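PDB 5HHA: PvdO from Pseudomonas aeruginosa, which belongs to the formylglycine-generating enzyme-like family, binds calcium, and probably acts in the periplasm in maturation of the pyoverdine chromophore. Local coordinates for residues V43-G48 against N206-Y211; A78-Q83 against F280-E285; K177-A182 against E256-S261. All coordinates share one frame; numbering follows the deposited sequence.

Contact 1 (V43-G48 against N206-Y211); sequences VVLPAG and NAFGVY
Pro46 lies over one face of the Phe208 ring. Its CD is 4.0 Å from the centroid of that ring, only 15° off the ring normal, so this is a CH-pi contact. The proline is displaced toward the rim of the ring. Its CG stands 3.8 Å from Phe208 CE1, and CZ is almost as near.

Most of the other side-chain contacts are apolar. Leu45 crosses Phe208 at about a right angle and uses one branch, with CD2 3.7 Å from Phe208 CD2. The same methyl also reaches Val210 CG2. Val43 meets Val210 across the contact, CG1 to CG2, at 3.9 Å. A chi1 of 61° puts Val43 CG2 anti to the backbone N, where it lies 3.5 Å from Phe208 O.

Polar links across the contact run through water. No direct hydrogen bond joins the two segments, but one water donates to Val44 O and to Phe208 O, each at 2.8 Å.

Within 206-211, a type I beta turn from Asn206 to Gly209 presents Phe208. Asn206 OD1 accepts from Phe208 N at 3.0 Å, which makes an Asx turn. It also accepts from Val210 N at 3.1 Å. The two donors come from opposite faces of the amide plane. This double grip holds Phe208 N and Val210 N to one side chain.

The contact joins strand 42-52 to the long loop between helix 154-162 and strand 218-221. Tyr159 of that helix meets Phe208 edge-to-face and hydrogen-bonds to Pro46 O. Ile79 of the neighbouring strand 77-80 packs against Leu45 and Val210, so the loop lies against two adjacent strands and the helix.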
ATOM      1  N   VAL A  43       4.732  -8.974   8.471  1.00 11.06           N
ATOM      2  CA  VAL A  43       6.008  -8.633   9.086  1.00 11.51           C
ATOM      3  C   VAL A  43       5.743  -7.660  10.231  1.00 11.96           C
ATOM      4  O   VAL A  43       4.929  -6.739  10.127  1.00 10.58           O
ATOM      5  CB  VAL A  43       7.025  -8.062   8.046  1.00 10.04           C
ATOM      6  CG1 VAL A  43       6.518  -6.762   7.384  1.00 10.92           C
ATOM      7  CG2 VAL A  43       8.396  -7.855   8.676  1.00 12.39           C
ATOM      8  N   VAL A  44       6.419  -7.897  11.351  1.00 11.43           N
ATOM      9  CA  VAL A  44       6.284  -7.034  12.509  1.00 12.17           C
ATOM     10  C   VAL A  44       7.090  -5.755  12.325  1.00 10.21           C
ATOM     11  O   VAL A  44       8.286  -5.805  12.069  1.00 11.85           O
ATOM     12  CB  VAL A  44       6.756  -7.757  13.803  1.00 13.00           C
ATOM     13  CG1 VAL A  44       6.663  -6.833  15.016  1.00 14.29           C
ATOM     14  CG2 VAL A  44       5.946  -9.035  14.041  1.00 15.92           C
ATOM     15  N   LEU A  45       6.404  -4.628  12.444  1.00 11.22           N
ATOM     16  CA  LEU A  45       7.045  -3.313  12.472  1.00 13.90           C
ATOM     17  C   LEU A  45       7.261  -2.876  13.914  1.00 11.80           C
ATOM     18  O   LEU A  45       6.430  -3.095  14.767  1.00 12.50           O
ATOM     19  CB  LEU A  45       6.201  -2.263  11.735  1.00 11.61           C
ATOM     20  CG  LEU A  45       5.822  -2.577  10.278  1.00 10.82           C
ATOM     21  CD1 LEU A  45       5.227  -1.327   9.626  1.00 10.89           C
ATOM     22  CD2 LEU A  45       7.007  -3.038   9.480  1.00 11.06           C
ATOM     23  N   PRO A  46       8.380  -2.197  14.179  1.00 12.12           N
ATOM     24  CA  PRO A  46       8.699  -1.769  15.538  1.00 12.15           C
ATOM     25  C   PRO A  46       7.852  -0.605  15.984  1.00 11.99           C
ATOM     26  O   PRO A  46       7.354   0.192  15.182  1.00 12.55           O
ATOM     27  CB  PRO A  46      10.162  -1.345  15.421  1.00 13.43           C
ATOM     28  CG  PRO A  46      10.328  -0.943  14.025  1.00 14.31           C
ATOM     29  CD  PRO A  46       9.439  -1.855  13.222  1.00 12.77           C
ATOM     30  N   ALA A  47       7.633  -0.515  17.286  1.00 13.25           N
ATOM     31  CA  ALA A  47       7.165   0.713  17.889  1.00 13.20           C
ATOM     32  C   ALA A  47       8.212   1.793  17.672  1.00 13.11           C
ATOM     33  O   ALA A  47       9.374   1.494  17.455  1.00 15.80           O
ATOM     34  CB  ALA A  47       6.920   0.510  19.372  1.00 14.76           C
ATOM     35  N   GLY A  48       7.799   3.053  17.731  1.00 12.43           N
ATOM     36  CA  GLY A  48       8.703   4.174  17.550  1.00 13.74           C
ATOM     37  C   GLY A  48       7.990   5.341  16.924  1.00 11.84           C
ATOM     38  O   GLY A  48       6.805   5.259  16.625  1.00 12.87           O
ATOM     39  N   ASN A 206      12.892  -3.181   1.931  1.00 10.31           N
ATOM     40  CA  ASN A 206      13.514  -2.135   2.720  1.00 10.48           C
ATOM     41  C   ASN A 206      13.957  -2.687   4.078  1.00 10.16           C
ATOM     42  O   ASN A 206      13.874  -3.898   4.329  1.00 11.68           O
ATOM     43  CB  ASN A 206      12.600  -0.908   2.832  1.00 10.40           C
ATOM     44  CG  ASN A 206      11.354  -1.157   3.661  1.00  9.75           C
ATOM     45  OD1 ASN A 206      11.251  -2.106   4.440  1.00  9.45           O
ATOM     46  ND2 ASN A 206      10.388  -0.250   3.515  1.00  9.48           N
ATOM     47  N   ALA A 207      14.445  -1.810   4.949  1.00  9.81           N
ATOM     48  CA  ALA A 207      15.073  -2.232   6.211  1.00 10.70           C
ATOM     49  C   ALA A 207      14.086  -2.815   7.198  1.00 11.48           C
ATOM     50  O   ALA A 207      14.488  -3.428   8.191  1.00 14.26           O
ATOM     51  CB  ALA A 207      15.835  -1.054   6.861  1.00 13.11           C
ATOM     52  N   PHE A 208      12.799  -2.606   6.968  1.00 10.80           N
ATOM     53  CA  PHE A 208      11.753  -3.188   7.810  1.00  9.74           C
ATOM     54  C   PHE A 208      11.331  -4.554   7.270  1.00 10.33           C
ATOM     55  O   PHE A 208      10.464  -5.196   7.854  1.00 11.99           O
ATOM     56  CB  PHE A 208      10.521  -2.290   7.883  1.00  9.55           C
ATOM     57  CG  PHE A 208      10.603  -1.146   8.878  1.00 10.47           C
ATOM     58  CD1 PHE A 208      11.695  -0.922   9.719  1.00 12.21           C
ATOM     59  CD2 PHE A 208       9.514  -0.307   8.981  1.00 10.82           C
ATOM     60  CE1 PHE A 208      11.661   0.152  10.623  1.00 12.78           C
ATOM     61  CE2 PHE A 208       9.490   0.750   9.857  1.00 11.89           C
ATOM     62  CZ  PHE A 208      10.555   0.979  10.682  1.00 13.39           C
ATOM     63  N   GLY A 209      11.914  -5.006   6.176  1.00 10.22           N
ATOM     64  CA  GLY A 209      11.482  -6.261   5.596  1.00 10.38           C
ATOM     65  C   GLY A 209      10.234  -6.144   4.733  1.00 10.13           C
ATOM     66  O   GLY A 209       9.569  -7.142   4.441  1.00 11.14           O
ATOM     67  N   VAL A 210       9.924  -4.934   4.274  1.00 10.11           N
ATOM     68  CA  VAL A 210       8.703  -4.698   3.496  1.00  8.61           C
ATOM     69  C   VAL A 210       9.068  -4.536   2.023  1.00  9.23           C
ATOM     70  O   VAL A 210      10.074  -3.906   1.689  1.00  9.40           O
ATOM     71  CB  VAL A 210       8.006  -3.437   3.994  1.00  9.25           C
ATOM     72  CG1 VAL A 210       6.687  -3.250   3.263  1.00 10.05           C
ATOM     73  CG2 VAL A 210       7.737  -3.527   5.476  1.00 11.32           C
ATOM     74  N   TYR A 211       8.236  -5.074   1.124  1.00  8.77           N
ATOM     75  CA  TYR A 211       8.470  -5.051  -0.323  1.00  9.36           C
ATOM     76  C   TYR A 211       7.417  -4.208  -1.042  1.00  8.08           C
ATOM     77  O   TYR A 211       6.268  -4.099  -0.593  1.00  8.85           O
ATOM     78  CB  TYR A 211       8.360  -6.460  -0.902  1.00  8.89           C
ATOM     79  CG  TYR A 211       9.425  -7.423  -0.431  1.00  9.03           C
ATOM     80  CD1 TYR A 211       9.303  -8.105   0.779  1.00 10.57           C
ATOM     81  CD2 TYR A 211      10.523  -7.685  -1.231  1.00  9.94           C
ATOM     82  CE1 TYR A 211      10.265  -8.992   1.192  1.00 12.28           C
ATOM     83  CE2 TYR A 211      11.489  -8.605  -0.829  1.00 11.52           C
ATOM     84  CZ  TYR A 211      11.333  -9.235   0.375  1.00 11.75           C
ATOM     85  OH  TYR A 211      12.311 -10.145   0.796  1.00 17.44           O
TER
HETATM   86  O   HOH W   1      10.204  -4.540  10.517  1.00 12.74           O

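Contact 2 (A78-Q83 against F280-E285); sequences AISRYQ and FRVARE
Ala78 and Arg284 form an antiparallel hydrogen-bonded pair, which joins two strands far apart in sequence within a mixed sheet. Ala78 N donates to Arg284 O at 3.0 Å, and Arg284 N returns a bond to Ala78 O at 2.9 Å. Ile79 and Ala283 follow as a non-hydrogen-bonded pair. Ser80 N then bonds to Val282 O, also at 2.9 Å. This pairing and Arg281, laid along 80-83, make up the tight part.

At the end of strand 77-80, side chains add to the pairing. Ser80 OG, placed between its backbone N and carbonyl carbon (chi1 58°), accepts from Val282 N at 3.2 Å and donates to Tyr82 O. Arg281 NH1 donates to Ser80 O at 3.1 Å, in the guanidinium plane. A weak bond to Arg81 O adds to this. Arg281 NE forms a salt bridge with Glu219, and Arg281 NH2 bonds to Tyr211 O.

The margins are looser. Arg81 and Tyr82 point away from 280-285 and are partly exposed, and Arg81 pairs with Glu41.

Strand 77-80 is held between strand 42-52 and strand 278-285. Strand 149-150 borders the latter, with Tyr149 against Val282 and Arg284.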
ATOM      1  N   ALA A  78       1.792  -5.453  12.928  1.00 11.10           N
ATOM      2  CA  ALA A  78       2.207  -6.126  11.702  1.00 11.04           C
ATOM      3  C   ALA A  78       1.494  -5.541  10.486  1.00  7.83           C
ATOM      4  O   ALA A  78       0.342  -5.128  10.572  1.00  9.15           O
ATOM      5  CB  ALA A  78       1.919  -7.613  11.816  1.00 12.60           C
ATOM      6  N   ILE A  79       2.189  -5.566   9.358  1.00  9.53           N
ATOM      7  CA  ILE A  79       1.567  -5.286   8.060  1.00  8.77           C
ATOM      8  C   ILE A  79       1.941  -6.390   7.113  1.00  9.21           C
ATOM      9  O   ILE A  79       2.915  -7.091   7.325  1.00  9.48           O
ATOM     10  CB  ILE A  79       1.962  -3.887   7.481  1.00  9.76           C
ATOM     11  CG1 ILE A  79       3.435  -3.853   7.086  1.00 10.13           C
ATOM     12  CG2 ILE A  79       1.602  -2.766   8.420  1.00  8.95           C
ATOM     13  CD1 ILE A  79       3.771  -2.622   6.215  1.00  9.29           C
ATOM     14  N   SER A  80       1.182  -6.531   6.040  1.00  8.13           N
ATOM     15  CA  SER A  80       1.555  -7.508   5.029  1.00  9.22           C
ATOM     16  C   SER A  80       2.830  -7.028   4.332  1.00  8.68           C
ATOM     17  O   SER A  80       2.933  -5.860   3.918  1.00  8.88           O
ATOM     18  CB  SER A  80       0.388  -7.786   4.095  1.00  8.49           C
ATOM     19  OG  SER A  80      -0.102  -6.630   3.446  1.00  9.36           O
ATOM     20  N   ARG A  81       3.838  -7.893   4.288  1.00  8.90           N
ATOM     21  CA  ARG A  81       5.113  -7.465   3.722  1.00  9.83           C
ATOM     22  C   ARG A  81       5.017  -7.206   2.230  1.00 10.20           C
ATOM     23  O   ARG A  81       5.835  -6.459   1.653  1.00  9.03           O
ATOM     24  CB  ARG A  81       6.255  -8.434   4.067  1.00  9.79           C
ATOM     25  CG  ARG A  81       6.179  -9.824   3.488  1.00 11.37           C
ATOM     26  CD  ARG A  81       7.479 -10.529   3.829  1.00 13.27           C
ATOM     27  NE  ARG A  81       7.571 -11.885   3.305  1.00 13.68           N
ATOM     28  CZ  ARG A  81       8.703 -12.583   3.299  1.00 14.25           C
ATOM     29  NH1 ARG A  81       9.811 -12.059   3.818  1.00 16.75           N
ATOM     30  NH2 ARG A  81       8.720 -13.816   2.793  1.00 17.76           N
ATOM     31  N   TYR A  82       4.035  -7.848   1.608  1.00  9.29           N
ATOM     32  CA  TYR A  82       3.661  -7.600   0.223  1.00  8.87           C
ATOM     33  C   TYR A  82       2.266  -6.985   0.184  1.00  8.66           C
ATOM     34  O   TYR A  82       1.506  -7.083   1.155  1.00  9.18           O
ATOM     35  CB  TYR A  82       3.581  -8.912  -0.553  1.00  9.59           C
ATOM     36  CG  TYR A  82       4.811  -9.774  -0.468  1.00  9.72           C
ATOM     37  CD1 TYR A  82       6.025  -9.311  -0.934  1.00 10.38           C
ATOM     38  CD2 TYR A  82       4.768 -11.067   0.060  1.00 12.64           C
ATOM     39  CE1 TYR A  82       7.156 -10.098  -0.894  1.00 12.88           C
ATOM     40  CE2 TYR A  82       5.904 -11.861   0.107  1.00 14.22           C
ATOM     41  CZ  TYR A  82       7.083 -11.347  -0.354  1.00 12.29           C
ATOM     42  OH  TYR A  82       8.211 -12.137  -0.309  1.00 16.32           O
ATOM     43  N   GLN A  83       1.920  -6.371  -0.931  1.00  8.48           N
ATOM     44  CA  GLN A  83       0.538  -6.169  -1.270  1.00  8.33           C
ATOM     45  C   GLN A  83      -0.172  -7.534  -1.254  1.00  8.52           C
ATOM     46  O   GLN A  83       0.431  -8.571  -1.575  1.00  8.91           O
ATOM     47  CB  GLN A  83       0.456  -5.505  -2.642  1.00  8.10           C
ATOM     48  CG  GLN A  83       0.893  -4.031  -2.612  1.00  9.80           C
ATOM     49  CD  GLN A  83       1.961  -3.635  -3.626  1.00  7.36           C
ATOM     50  OE1 GLN A  83       2.403  -4.415  -4.472  1.00  8.86           O
ATOM     51  NE2 GLN A  83       2.360  -2.359  -3.545  1.00  8.37           N
ATOM     52  N   PHE A 280      -3.889  -3.304  -2.139  1.00  7.05           N
ATOM     53  CA  PHE A 280      -3.980  -3.021  -0.706  1.00  6.69           C
ATOM     54  C   PHE A 280      -3.077  -3.905   0.088  1.00  7.39           C
ATOM     55  O   PHE A 280      -2.710  -4.994  -0.356  1.00  8.12           O
ATOM     56  CB  PHE A 280      -5.409  -3.171  -0.184  1.00  8.74           C
ATOM     57  CG  PHE A 280      -5.955  -4.583  -0.267  1.00  9.11           C
ATOM     58  CD1 PHE A 280      -6.440  -5.102  -1.466  1.00 10.13           C
ATOM     59  CD2 PHE A 280      -6.040  -5.381   0.871  1.00 10.34           C
ATOM     60  CE1 PHE A 280      -6.979  -6.367  -1.524  1.00 10.44           C
ATOM     61  CE2 PHE A 280      -6.571  -6.658   0.814  1.00 10.55           C
ATOM     62  CZ  PHE A 280      -7.054  -7.144  -0.379  1.00 11.79           C
ATOM     63  N   ARG A 281      -2.704  -3.424   1.268  1.00  8.15           N
ATOM     64  CA  ARG A 281      -2.123  -4.254   2.311  1.00  8.48           C
ATOM     65  C   ARG A 281      -3.163  -4.388   3.431  1.00  8.15           C
ATOM     66  O   ARG A 281      -4.152  -3.665   3.482  1.00  8.73           O
ATOM     67  CB  ARG A 281      -0.844  -3.622   2.861  1.00  7.89           C
ATOM     68  CG  ARG A 281       0.257  -3.533   1.862  1.00  8.53           C
ATOM     69  CD  ARG A 281       1.504  -2.867   2.434  1.00  8.63           C
ATOM     70  NE  ARG A 281       2.340  -2.470   1.333  1.00  8.59           N
ATOM     71  CZ  ARG A 281       3.362  -3.166   0.841  1.00  7.72           C
ATOM     72  NH1 ARG A 281       3.838  -4.245   1.452  1.00  8.79           N
ATOM     73  NH2 ARG A 281       3.945  -2.749  -0.272  1.00  7.28           N
ATOM     74  N   VAL A 282      -2.893  -5.326   4.345  1.00  8.39           N
ATOM     75  CA  VAL A 282      -3.615  -5.398   5.591  1.00  8.89           C
ATOM     76  C   VAL A 282      -2.635  -5.284   6.743  1.00  8.84           C
ATOM     77  O   VAL A 282      -1.443  -5.584   6.631  1.00  9.14           O
ATOM     78  CB  VAL A 282      -4.451  -6.709   5.728  1.00  9.99           C
ATOM     79  CG1 VAL A 282      -5.591  -6.750   4.723  1.00 11.71           C
ATOM     80  CG2 VAL A 282      -3.590  -7.967   5.599  1.00 10.83           C
ATOM     81  N   ALA A 283      -3.196  -4.878   7.876  1.00  8.99           N
ATOM     82  CA  ALA A 283      -2.452  -4.777   9.128  1.00  9.75           C
ATOM     83  C   ALA A 283      -3.085  -5.704  10.153  1.00 10.86           C
ATOM     84  O   ALA A 283      -4.267  -6.025  10.046  1.00 11.45           O
ATOM     85  CB  ALA A 283      -2.458  -3.344   9.643  1.00  9.97           C
ATOM     86  N   ARG A 284      -2.302  -6.051  11.168  1.00 12.68           N
ATOM     87  CA  ARG A 284      -2.745  -6.984  12.199  1.00 15.19           C
ATOM     88  C   ARG A 284      -2.201  -6.523  13.541  1.00 14.44           C
ATOM     89  O   ARG A 284      -1.002  -6.279  13.672  1.00 13.33           O
ATOM     90  CB  ARG A 284      -2.266  -8.394  11.840  1.00 17.32           C
ATOM     91  CG  ARG A 284      -1.844  -9.295  12.994  1.00 30.52           C
ATOM     92  CD  ARG A 284      -2.803 -10.431  13.183  1.00 27.92           C
ATOM     93  NE  ARG A 284      -2.176 -11.746  13.410  1.00 23.29           N
ATOM     94  CZ  ARG A 284      -1.561 -12.118  14.534  1.00 20.40           C
ATOM     95  NH1 ARG A 284      -1.404 -11.270  15.532  1.00 22.35           N
ATOM     96  NH2 ARG A 284      -1.081 -13.337  14.634  1.00 22.40           N
ATOM     97  N   GLU A 285      -3.066  -6.419  14.540  1.00 18.44           N
ATOM     98  CA  GLU A 285      -2.599  -6.082  15.880  1.00 15.32           C
ATOM     99  C   GLU A 285      -1.890  -7.298  16.455  1.00 16.94           C
ATOM    100  O   GLU A 285      -2.217  -8.437  16.136  1.00 17.15           O
ATOM    101  CB  GLU A 285      -3.765  -5.619  16.754  1.00 26.77           C
ATOM    102  CG  GLU A 285      -3.927  -4.088  16.742  1.00 38.53           C
ATOM    103  CD  GLU A 285      -5.352  -3.619  16.487  1.00 36.97           C
ATOM    104  OE1 GLU A 285      -6.261  -4.001  17.245  1.00 33.80           O
ATOM    105  OE2 GLU A 285      -5.566  -2.839  15.536  1.00 39.08           O
TER

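Contact 3 (K177-A182 against E256-S261); sequences KEYSIA and EPPIFS
Ser261 OG is gripped by two polar groups from outside the contact, His214 O and Asn252 ND2. Asn252 ND2 also bonds to Pro257 O, so one amide ties together both ends of the short turn. Across the contact, Ser261 offers its carbon. Its CB lies 3.6 Å from Ile181 CD1.

That turn is a 3-10 segment starting at Pro258. Ser261 N donates to Pro258 O at 2.9 Å. Phe260 N makes a longer bond to Pro257 O. These bonds shape the turn; Pro258, Ile259 and Ser261 meet the loop 177-182.

Ile181 points toward the turn. Its CD1 also rests 3.7 Å from Pro258 CB, and CG1 lies nearly as close to the same atom. The delta methyl thus touches both the proline and the serine. The extended end of the side chain (chi2 176°) carries CD1 out to these two CB atoms.

Tyr179 meets Pro258 and Ile259. Its ring presents an edge to Pro258 O, which lies in the ring plane 3.9 Å from CE1. The far end of the ring meets Ile259, which crosses it at about a right angle. Ile259 CD1 is 3.6 Å from Tyr179 OH and 3.8 Å from Tyr179 CZ. Phe173 packs against Tyr179 as well.

No hydrogen bond joins the two segments. The interface is mostly apolar, with Tyr179 OH and Pro258 O meeting only carbon across it. Several polar groups of the turn are bonded within it or to neighbours such as Asn252, His214 and Arg262. Ser261 also touches Thr187, a calcium ligand. The chemistry thus implies an apolar join between two loops, set beside the calcium site but supplying no ligand to it.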
ATOM      1  N   LYS A 177      21.898   6.562 -14.369  1.00 13.88           N
ATOM      2  CA  LYS A 177      20.836   7.489 -14.779  1.00 13.08           C
ATOM      3  C   LYS A 177      20.613   8.467 -13.648  1.00 12.82           C
ATOM      4  O   LYS A 177      21.024   8.245 -12.509  1.00 13.27           O
ATOM      5  CB  LYS A 177      19.541   6.748 -15.103  1.00 13.99           C
ATOM      6  CG  LYS A 177      19.586   5.860 -16.351  1.00 13.73           C
ATOM      7  CD  LYS A 177      18.304   5.060 -16.521  1.00 16.83           C
ATOM      8  CE  LYS A 177      18.390   4.115 -17.704  1.00 24.18           C
ATOM      9  NZ  LYS A 177      18.522   4.850 -18.986  1.00 33.46           N
ATOM     10  N   GLU A 178      19.927   9.560 -13.949  1.00 13.46           N
ATOM     11  CA  GLU A 178      19.723  10.597 -12.963  1.00 12.77           C
ATOM     12  C   GLU A 178      18.701  10.203 -11.888  1.00 10.27           C
ATOM     13  O   GLU A 178      18.924  10.454 -10.713  1.00 11.57           O
ATOM     14  CB  GLU A 178      19.311  11.894 -13.661  1.00 14.41           C
ATOM     15  CG  GLU A 178      19.242  13.054 -12.756  1.00 12.96           C
ATOM     16  CD  GLU A 178      18.930  14.394 -13.457  1.00 13.48           C
ATOM     17  OE1 GLU A 178      18.699  14.396 -14.696  1.00 13.62           O
ATOM     18  OE2 GLU A 178      18.920  15.434 -12.737  1.00 13.08           O
ATOM     19  N   TYR A 179      17.565   9.638 -12.289  1.00 10.35           N
ATOM     20  CA  TYR A 179      16.453   9.397 -11.357  1.00  9.56           C
ATOM     21  C   TYR A 179      15.692   8.165 -11.824  1.00  9.85           C
ATOM     22  O   TYR A 179      14.630   8.246 -12.400  1.00 10.74           O
ATOM     23  CB  TYR A 179      15.562  10.662 -11.270  1.00  9.98           C
ATOM     24  CG  TYR A 179      14.567  10.776 -10.131  1.00  8.31           C
ATOM     25  CD1 TYR A 179      13.492   9.897  -9.985  1.00 10.15           C
ATOM     26  CD2 TYR A 179      14.689  11.798  -9.221  1.00  9.34           C
ATOM     27  CE1 TYR A 179      12.598  10.036  -8.943  1.00  9.09           C
ATOM     28  CE2 TYR A 179      13.795  11.955  -8.197  1.00  8.27           C
ATOM     29  CZ  TYR A 179      12.741  11.070  -8.067  1.00  7.80           C
ATOM     30  OH  TYR A 179      11.846  11.200  -7.049  1.00 10.19           O
ATOM     31  N   SER A 180      16.319   7.003 -11.651  1.00 10.94           N
ATOM     32  CA  SER A 180      15.743   5.719 -12.015  1.00 10.23           C
ATOM     33  C   SER A 180      15.765   4.847 -10.788  1.00 11.41           C
ATOM     34  O   SER A 180      16.756   4.817 -10.045  1.00 10.98           O
ATOM     35  CB  SER A 180      16.550   5.096 -13.141  1.00 11.99           C
ATOM     36  OG  SER A 180      16.046   3.823 -13.488  1.00 12.07           O
ATOM     37  N   ILE A 181      14.659   4.147 -10.559  1.00  9.84           N
ATOM     38  CA  ILE A 181      14.540   3.259  -9.407  1.00 10.44           C
ATOM     39  C   ILE A 181      14.166   1.849  -9.868  1.00 10.07           C
ATOM     40  O   ILE A 181      13.588   1.079  -9.100  1.00 10.35           O
ATOM     41  CB  ILE A 181      13.524   3.802  -8.383  1.00  9.96           C
ATOM     42  CG1 ILE A 181      12.104   3.921  -8.954  1.00  9.20           C
ATOM     43  CG2 ILE A 181      13.988   5.148  -7.859  1.00 10.34           C
ATOM     44  CD1 ILE A 181      11.068   4.363  -7.926  1.00 10.29           C
ATOM     45  N   ALA A 182      14.481   1.545 -11.118  1.00 10.33           N
ATOM     46  CA  ALA A 182      14.117   0.263 -11.721  1.00 11.49           C
ATOM     47  C   ALA A 182      14.754  -0.962 -11.070  1.00 11.68           C
ATOM     48  O   ALA A 182      14.257  -2.078 -11.284  1.00 13.28           O
ATOM     49  CB  ALA A 182      14.451   0.289 -13.172  1.00 14.63           C
ATOM     50  N   GLU A 256       2.811   4.664 -13.709  1.00  7.85           N
ATOM     51  CA  GLU A 256       3.144   6.019 -13.303  1.00  6.95           C
ATOM     52  C   GLU A 256       4.640   6.234 -13.221  1.00  7.80           C
ATOM     53  O   GLU A 256       5.416   5.310 -12.996  1.00  8.39           O
ATOM     54  CB  GLU A 256       2.556   6.264 -11.915  1.00  8.37           C
ATOM     55  CG  GLU A 256       1.040   6.283 -11.869  1.00 10.84           C
ATOM     56  CD  GLU A 256       0.431   7.540 -12.399  1.00 12.37           C
ATOM     57  OE1 GLU A 256       0.756   8.647 -11.880  1.00 11.60           O
ATOM     58  OE2 GLU A 256      -0.427   7.387 -13.315  1.00 13.65           O
ATOM     59  N   PRO A 257       5.069   7.491 -13.387  1.00  8.55           N
ATOM     60  CA  PRO A 257       6.500   7.790 -13.313  1.00  8.23           C
ATOM     61  C   PRO A 257       7.031   7.753 -11.871  1.00  8.97           C
ATOM     62  O   PRO A 257       6.246   7.954 -10.928  1.00  7.80           O
ATOM     63  CB  PRO A 257       6.576   9.190 -13.919  1.00  9.88           C
ATOM     64  CG  PRO A 257       5.230   9.803 -13.611  1.00  9.29           C
ATOM     65  CD  PRO A 257       4.247   8.670 -13.730  1.00  9.05           C
ATOM     66  N   PRO A 258       8.328   7.527 -11.679  1.00  7.73           N
ATOM     67  CA  PRO A 258       8.884   7.322 -10.332  1.00  8.24           C
ATOM     68  C   PRO A 258       8.923   8.577  -9.462  1.00  7.77           C
ATOM     69  O   PRO A 258       9.096   8.461  -8.265  1.00  8.39           O
ATOM     70  CB  PRO A 258      10.285   6.801 -10.608  1.00  9.14           C
ATOM     71  CG  PRO A 258      10.628   7.328 -11.983  1.00 10.62           C
ATOM     72  CD  PRO A 258       9.335   7.308 -12.741  1.00  9.02           C
ATOM     73  N   ILE A 259       8.686   9.754 -10.030  1.00  7.78           N
ATOM     74  CA  ILE A 259       8.593  10.962  -9.230  1.00  8.33           C
ATOM     75  C   ILE A 259       7.439  10.851  -8.226  1.00  8.84           C
ATOM     76  O   ILE A 259       7.451  11.512  -7.189  1.00  9.89           O
ATOM     77  CB  ILE A 259       8.422  12.213 -10.166  1.00  9.25           C
ATOM     78  CG1 ILE A 259       8.728  13.522  -9.455  1.00 10.26           C
ATOM     79  CG2 ILE A 259       7.084  12.220 -10.817  1.00 10.08           C
ATOM     80  CD1 ILE A 259      10.164  13.707  -9.066  1.00 11.04           C
ATOM     81  N   PHE A 260       6.460   9.982  -8.504  1.00  7.66           N
ATOM     82  CA  PHE A 260       5.356   9.761  -7.567  1.00  7.60           C
ATOM     83  C   PHE A 260       5.563   8.546  -6.670  1.00  8.70           C
ATOM     84  O   PHE A 260       4.684   8.232  -5.867  1.00  8.67           O
ATOM     85  CB  PHE A 260       4.035   9.661  -8.325  1.00  7.78           C
ATOM     86  CG  PHE A 260       3.741  10.857  -9.173  1.00  8.81           C
ATOM     87  CD1 PHE A 260       3.782  12.125  -8.641  1.00 10.44           C
ATOM     88  CD2 PHE A 260       3.418  10.728 -10.507  1.00  9.36           C
ATOM     89  CE1 PHE A 260       3.528  13.238  -9.426  1.00 11.97           C
ATOM     90  CE2 PHE A 260       3.155  11.833 -11.286  1.00 10.31           C
ATOM     91  CZ  PHE A 260       3.201  13.094 -10.740  1.00 11.17           C
ATOM     92  N   SER A 261       6.736   7.914  -6.740  1.00  7.27           N
ATOM     93  CA  SER A 261       7.053   6.766  -5.912  1.00  8.18           C
ATOM     94  C   SER A 261       7.678   7.137  -4.579  1.00  7.58           C
ATOM     95  O   SER A 261       7.887   6.262  -3.725  1.00  8.41           O
ATOM     96  CB  SER A 261       8.021   5.842  -6.648  1.00  8.36           C
ATOM     97  OG  SER A 261       7.362   5.133  -7.687  1.00  8.49           O
TER

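Overall arrangement
From the N terminus, 43-48 opens contact 1 and 78-83 opens contact 2. Next comes 177-182, the first half of contact 3. Contact 1 then closes at 206-211, contact 3 at 256-261, and contact 2 at 280-285 near the C terminus. Contact 1 crosses both others, and contact 3 is nested inside the loop closed by contact 2. Contacts 1 and 2 share one sheet and touch: Tyr211 CD1 packs 3.4 Å from Tyr82 CE1. Together they tie the N-terminal strands to the last strand and the loop between helix 154-162 and strand 218-221. Contact 3 joins two loops near the calcium, its centre about 23 and 25 Å from the centres of contacts 1 and 2.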